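Local atomic coordinates of 6-phosphogluconate dehydratase (Shewanella oneidensis, PDB entry 2GP4), a protein that catalyses the dehydration of 6-phosphogluconate to 2-keto-3-deoxy-6-phosphogluconate, a step of the Entner-Doudoroff pathway, and is captured here without its iron-sulfur cluster. Residues T546-A549 / I550-G553; G258-L261 / P262-F266. One frame throughout, in Å; residues are numbered along the deposited sequence.

Interaction 1. Residues T546-A549 / I550-G553; sequences TPEA and IDGG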
loop_
_atom_site.group_PDB
_atom_site.type_symbol
_atom_site.label_atom_id
_atom_site.label_comp_id
_atom_site.label_asym_id
_atom_site.label_seq_id
_atom_site.Cartn_x
_atom_site.Cartn_y
_atom_site.Cartn_z
ATOM N N THR A 546 8.041 -4.608 -15.671
ATOM C CA THR A 546 9.211 -3.760 -15.666
ATOM C C THR A 546 10.362 -4.527 -16.319
ATOM O O THR A 546 10.547 -5.724 -16.038
ATOM C CB THR A 546 9.560 -3.335 -14.219
ATOM O OG1 THR A 546 8.423 -2.683 -13.632
ATOM C CG2 THR A 546 10.755 -2.377 -14.183
ATOM N N PRO A 547 11.130 -3.852 -17.206
ATOM C CA PRO A 547 10.975 -2.450 -17.644
ATOM C C PRO A 547 9.682 -2.200 -18.420
ATOM O O PRO A 547 9.232 -3.072 -19.167
ATOM C CB PRO A 547 12.192 -2.229 -18.558
ATOM C CG PRO A 547 13.162 -3.293 -18.184
ATOM C CD PRO A 547 12.302 -4.480 -17.842
ATOM N N GLU A 548 9.084 -1.026 -18.227
ATOM C CA GLU A 548 7.879 -0.648 -18.963
ATOM C C GLU A 548 8.180 -0.472 -20.454
ATOM O O GLU A 548 9.348 -0.489 -20.860
ATOM C CB GLU A 548 7.202 0.596 -18.359
ATOM C CG GLU A 548 7.960 1.915 -18.452
ATOM C CD GLU A 548 7.115 3.093 -17.957
ATOM O OE1 GLU A 548 7.312 3.541 -16.803
ATOM O OE2 GLU A 548 6.236 3.567 -18.714
ATOM N N ALA A 549 7.127 -0.333 -21.262
ATOM C CA ALA A 549 7.276 -0.267 -22.719
ATOM C C ALA A 549 8.247 0.832 -23.161
ATOM O O ALA A 549 9.215 0.551 -23.872
ATOM C CB ALA A 549 5.917 -0.114 -23.403
ATOM N N ILE A 550 8.014 2.063 -22.713
ATOM C CA ILE A 550 8.859 3.198 -23.113
ATOM C C ILE A 550 10.250 3.215 -22.458
ATOM O O ILE A 550 11.097 4.036 -22.817
ATOM C CB ILE A 550 8.152 4.576 -22.930
ATOM C CG1 ILE A 550 7.932 4.901 -21.449
ATOM C CG2 ILE A 550 6.846 4.634 -23.747
ATOM C CD1 ILE A 550 7.785 6.382 -21.185
ATOM N N ASP A 551 10.480 2.313 -21.503
ATOM C CA ASP A 551 11.818 2.104 -20.952
ATOM C C ASP A 551 12.590 1.018 -21.715
ATOM O O ASP A 551 13.704 0.659 -21.339
ATOM C CB ASP A 551 11.758 1.780 -19.455
ATOM C CG ASP A 551 11.896 3.018 -18.578
ATOM O OD1 ASP A 551 12.720 3.898 -18.909
ATOM O OD2 ASP A 551 11.194 3.107 -17.546
ATOM N N GLY A 552 11.990 0.501 -22.785
ATOM C CA GLY A 552 12.642 -0.481 -23.651
ATOM C C GLY A 552 12.392 -1.921 -23.252
ATOM O O GLY A 552 13.068 -2.828 -23.729
ATOM N N GLY A 553 11.415 -2.130 -22.375
ATOM C CA GLY A 553 11.067 -3.470 -21.913
ATOM C C GLY A 553 10.529 -4.337 -23.033
ATOM O O GLY A 553 9.858 -3.843 -23.951
HETATM O O HOH W 1 10.669 0.690 -16.461
HETATM O O HOH W 2 5.773 2.239 -21.029
#
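E548 and D551 meet where the chain curls back on itself: E548 O accepts from the far end of the turn, while E548 CG lies 3.6 Å from D551 OD2. G553 N reaches E548 O at 3.0 Å in a fairly straight bond, the donor tilted from the carbonyl plane. D551 N makes a second, weak bond to the same oxygen. A549 O takes G552 N at 3.0 Å from above its carbonyl plane. P547 O receives a CA-H...O contact from G553 CA at 3.3 Å. With CG wedged between its backbone N and carbonyl carbon (chi1 67°), E548 sends an extended chain alongside I550, and OE2 comes 3.5 Å from I550 CG1. One water accepts from I550 N and donates to E548 OE2 at 2.7 Å; another accepts from E548 N and donates to D551 OD2. E548 OE1 and D551 OD2 approach to 4.0 Å with their carboxylate planes nearly perpendicular. This like-charge proximity is probably relieved by K500, whose NZ forms a salt bridge with D551 while its backbone N bonds E548 OE1; A501 N adds a weak bond to OE2. A549 N is bonded to D529 OD2. The bond from G552 N to A549 O nests inside that from G553 N to E548 O, and with G552 at positive phi this is a Schellman-type (paperclip) loop after strand 541-546.

Interaction 2. Residues G258-L261 / P262-F266; sequences GLQL and PGSSF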
loop_
_atom_site.group_PDB
_atom_site.type_symbol
_atom_site.label_atom_id
_atom_site.label_comp_id
_atom_site.label_asym_id
_atom_site.label_seq_id
_atom_site.Cartn_x
_atom_site.Cartn_y
_atom_site.Cartn_z
ATOM N N GLY A 258 3.009 1.409 14.125
ATOM C CA GLY A 258 3.015 2.197 15.352
ATOM C C GLY A 258 3.223 3.681 15.126
ATOM O O GLY A 258 3.915 4.341 15.899
ATOM N N LEU A 259 2.618 4.199 14.059
ATOM C CA LEU A 259 2.800 5.591 13.662
ATOM C C LEU A 259 1.636 6.491 14.077
ATOM O O LEU A 259 1.674 7.701 13.873
ATOM C CB LEU A 259 3.065 5.678 12.151
ATOM C CG LEU A 259 4.465 6.036 11.618
ATOM C CD1 LEU A 259 5.577 5.984 12.658
ATOM C CD2 LEU A 259 4.805 5.167 10.413
ATOM N N GLN A 260 0.608 5.884 14.660
ATOM C CA GLN A 260 -0.515 6.612 15.244
ATOM C C GLN A 260 -0.979 5.890 16.505
ATOM O O GLN A 260 -0.639 4.729 16.707
ATOM C CB GLN A 260 -1.665 6.743 14.242
ATOM C CG GLN A 260 -2.096 5.431 13.591
ATOM C CD GLN A 260 -3.198 5.606 12.559
ATOM O OE1 GLN A 260 -3.183 6.540 11.755
ATOM N NE2 GLN A 260 -4.158 4.692 12.573
ATOM N N LEU A 261 -1.745 6.579 17.346
ATOM C CA LEU A 261 -2.300 5.979 18.564
ATOM C C LEU A 261 -3.109 4.711 18.278
ATOM O O LEU A 261 -3.868 4.669 17.313
ATOM C CB LEU A 261 -3.151 6.998 19.329
ATOM C CG LEU A 261 -2.554 7.798 20.497
ATOM C CD1 LEU A 261 -1.045 7.984 20.420
ATOM C CD2 LEU A 261 -3.258 9.142 20.622
ATOM N N PRO A 262 -2.926 3.664 19.106
ATOM C CA PRO A 262 -3.669 2.407 18.970
ATOM C C PRO A 262 -5.182 2.613 18.870
ATOM O O PRO A 262 -5.776 3.304 19.704
ATOM C CB PRO A 262 -3.320 1.656 20.255
ATOM C CG PRO A 262 -2.002 2.183 20.650
ATOM C CD PRO A 262 -1.973 3.615 20.232
ATOM N N GLY A 263 -5.778 2.026 17.835
ATOM C CA GLY A 263 -7.217 2.079 17.609
ATOM C C GLY A 263 -7.783 3.450 17.294
ATOM O O GLY A 263 -8.992 3.650 17.365
ATOM N N SER A 264 -6.921 4.393 16.928
ATOM C CA SER A 264 -7.358 5.767 16.676
ATOM C C SER A 264 -8.024 6.001 15.310
ATOM O O SER A 264 -8.777 6.960 15.152
ATOM C CB SER A 264 -6.199 6.747 16.864
ATOM O OG SER A 264 -5.198 6.519 15.892
ATOM N N SER A 265 -7.749 5.136 14.337
ATOM C CA SER A 265 -8.238 5.342 12.972
ATOM C C SER A 265 -9.699 4.940 12.744
ATOM O O SER A 265 -10.287 5.285 11.716
ATOM C CB SER A 265 -7.322 4.651 11.946
ATOM O OG SER A 265 -7.009 3.322 12.314
ATOM N N PHE A 266 -10.287 4.236 13.706
ATOM C CA PHE A 266 -11.636 3.697 13.540
ATOM C C PHE A 266 -12.698 4.427 14.337
ATOM O O PHE A 266 -13.863 4.029 14.328
ATOM C CB PHE A 266 -11.657 2.208 13.879
ATOM C CG PHE A 266 -10.760 1.395 13.011
ATOM C CD1 PHE A 266 -11.166 1.014 11.737
ATOM C CD2 PHE A 266 -9.497 1.033 13.453
ATOM C CE1 PHE A 266 -10.330 0.271 10.927
ATOM C CE2 PHE A 266 -8.656 0.291 12.650
ATOM C CZ PHE A 266 -9.074 -0.093 11.384
#
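A chi1 of 65° folds the S264 hydroxyl back over its own main chain and onto L261 O, while chi1 51° and chi2 -178° carry the extended Q260 side chain past that hydroxyl to S265. Residues L261 to S264 form a type II beta turn, with P262 and the positive-phi G263 at its corners. The aliphatic part of Q260 passes the serine hydroxyl, and Q260 CB stands 3.9 Å from S264 OG. The carboxamide nitrogen, Q260 NE2, reaches 3.2 Å from S265 CB. E255 of the preceding helix 252-256 gathers the polar groups here: its OE2 accepts Q260 NE2 and, weakly, S265 OG, and its OE1 accepts G263 N. The P262 carbonyl is used too, bonded to W414 NE1. L261 CB lies against P262 CD of the next residue, at 3.7 Å, before the leucine side chain runs on to L194 and M280. The turn is closed at a single acceptor. L261 O takes S264 N from above its carbonyl plane at 3.1 Å and, nearer to that plane, the S264 hydroxyl, with OG 2.7 Å from the oxygen.

In the fold
Following the chain from the N terminus, interaction 2 comes first: residues 258-266 leave helix 252-256 and turn tightly before helix 272-287, in the largely helical N-terminal domain and close to strand 193-195. Interaction 1 follows nearly three hundred residues later in the mainly beta C-terminal domain. There 546-553 bends the chain as it leaves strand 541-546 of the mixed sheet, beside helix 499-502, at the start of the connection to strand 563-567. Each contact closes its own short loop, and the two stand in series without nesting or crossing. Their centres are 39 Å apart on opposite sides of the chain's centre, so they shape separate parts of the molecule.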